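PDB 2DT4: PPC domain-containing protein from Pyrococcus horikoshii, which is of unknown function but belongs to the plant- and prokaryote-conserved (PPC) domain family, whose plant members occur in DNA-binding AT-hook proteins. Local coordinates for residues G19-L22 with L23-I26. Residues are numbered along the deposited sequence; the frame is centred on the assembly and turned at random.
Sequences GEEL and LTYI
Leu23 N, at the first turn of helix 22-33, donates to Glu21 OE2 at 3.1 Å, reaching the oxygen from above the carboxylate plane (44° out of it). OE2 also accepts from Gly109 N of strand 106-111, which ties the helix start to the sheet. Thr24 grips the other oxygen twice: its N lies 2.8 Å from Glu21 OE1, again from above the plane, while its OG1 donates to the anti lone pair of OE1 at 2.7 Å. The Glu21 chain folds back over the amides through its bend at chi2 (-76°), and three bonds hold its carboxylate within the segments. With the carboxylate cut back to an alanine here, the Leu23, Thr24 and Gly109 amides would probably lose their carboxylate acceptor and the Thr24 hydroxyl would be free to turn. Tyr25 N bonds to Glu21 O at 2.9 Å, and its ring meets the Glu20 carboxylate at the edge, CD1 to CD 3.6 Å, with the two planes steeply inclined; its OH bonds to Leu141 O of the second subunit. Ile26 N closes the next turn on Leu22 O, and its CD1 packs 3.9 Å from Leu22 CD1, the two side chains running alongside. This is a side-chain N-cap, with Glu21 as capping residue where the loop after strand 5-16 turns into helix 22-33 of the PPC domain.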
loop_
_atom_site.group_PDB
_atom_site.type_symbol
_atom_site.label_atom_id
_atom_site.label_comp_id
_atom_site.label_asym_id
_atom_site.label_seq_id
_atom_site.Cartn_x
_atom_site.Cartn_y
_atom_site.Cartn_z
ATOM N N GLY A 19 -14.760 -16.837 3.187
ATOM C CA GLY A 19 -14.509 -17.873 4.171
ATOM C C GLY A 19 -13.117 -18.434 4.281
ATOM O O GLY A 19 -12.811 -19.130 5.274
ATOM N N GLU A 20 -12.240 -18.071 3.336
ATOM C CA GLU A 20 -10.852 -18.513 3.462
ATOM C C GLU A 20 -10.243 -17.695 4.575
ATOM O O GLU A 20 -10.635 -16.520 4.770
ATOM C CB GLU A 20 -10.068 -18.239 2.173
ATOM C CG GLU A 20 -10.403 -19.224 1.071
ATOM C CD GLU A 20 -9.520 -20.480 1.059
ATOM O OE1 GLU A 20 -8.586 -20.642 1.868
ATOM O OE2 GLU A 20 -9.759 -21.329 0.171
ATOM N N GLU A 21 -9.169 -18.234 5.144
ATOM C CA GLU A 21 -8.361 -17.439 6.072
ATOM C C GLU A 21 -7.300 -16.871 5.132
ATOM O O GLU A 21 -6.666 -17.606 4.370
ATOM C CB GLU A 21 -7.716 -18.249 7.186
ATOM C CG GLU A 21 -7.064 -17.391 8.273
ATOM C CD GLU A 21 -5.759 -16.806 7.840
ATOM O OE1 GLU A 21 -4.864 -17.585 7.430
ATOM O OE2 GLU A 21 -5.603 -15.567 7.925
ATOM N N LEU A 22 -7.229 -15.530 5.118
ATOM C CA LEU A 22 -6.383 -14.869 4.121
ATOM C C LEU A 22 -4.912 -15.316 4.005
ATOM O O LEU A 22 -4.412 -15.544 2.891
ATOM C CB LEU A 22 -6.485 -13.362 4.340
ATOM C CG LEU A 22 -5.792 -12.483 3.301
ATOM C CD1 LEU A 22 -6.312 -12.803 1.911
ATOM C CD2 LEU A 22 -5.988 -11.004 3.652
ATOM N N LEU A 23 -4.203 -15.382 5.130
ATOM C CA LEU A 23 -2.784 -15.764 5.112
ATOM C C LEU A 23 -2.629 -17.185 4.591
ATOM O O LEU A 23 -1.756 -17.462 3.754
ATOM C CB LEU A 23 -2.066 -15.599 6.474
ATOM C CG LEU A 23 -1.972 -14.158 6.982
ATOM C CD1 LEU A 23 -1.467 -14.190 8.406
ATOM C CD2 LEU A 23 -1.064 -13.307 6.108
ATOM N N THR A 24 -3.522 -18.061 5.046
ATOM C CA THR A 24 -3.529 -19.452 4.630
ATOM C C THR A 24 -3.728 -19.560 3.145
ATOM O O THR A 24 -2.987 -20.269 2.475
ATOM C CB THR A 24 -4.603 -20.207 5.412
ATOM O OG1 THR A 24 -4.272 -20.167 6.806
ATOM C CG2 THR A 24 -4.604 -21.694 5.043
ATOM N N TYR A 25 -4.692 -18.830 2.595
ATOM C CA TYR A 25 -4.960 -18.907 1.168
ATOM C C TYR A 25 -3.748 -18.433 0.369
ATOM O O TYR A 25 -3.354 -19.058 -0.590
ATOM C CB TYR A 25 -6.189 -18.064 0.796
ATOM C CG TYR A 25 -6.475 -17.988 -0.681
ATOM C CD1 TYR A 25 -7.431 -18.801 -1.281
ATOM C CD2 TYR A 25 -5.774 -17.113 -1.494
ATOM C CE1 TYR A 25 -7.685 -18.721 -2.634
ATOM C CE2 TYR A 25 -6.020 -17.031 -2.843
ATOM C CZ TYR A 25 -6.971 -17.833 -3.399
ATOM O OH TYR A 25 -7.232 -17.723 -4.732
ATOM N N ILE A 26 -3.133 -17.333 0.787
ATOM C CA ILE A 26 -2.041 -16.786 0.003
ATOM C C ILE A 26 -0.893 -17.807 0.028
ATOM O O ILE A 26 -0.288 -18.047 -1.004
ATOM C CB ILE A 26 -1.596 -15.364 0.482
ATOM C CG1 ILE A 26 -2.708 -14.344 0.220
ATOM C CG2 ILE A 26 -0.306 -14.947 -0.246
ATOM C CD1 ILE A 26 -2.528 -13.084 0.957
#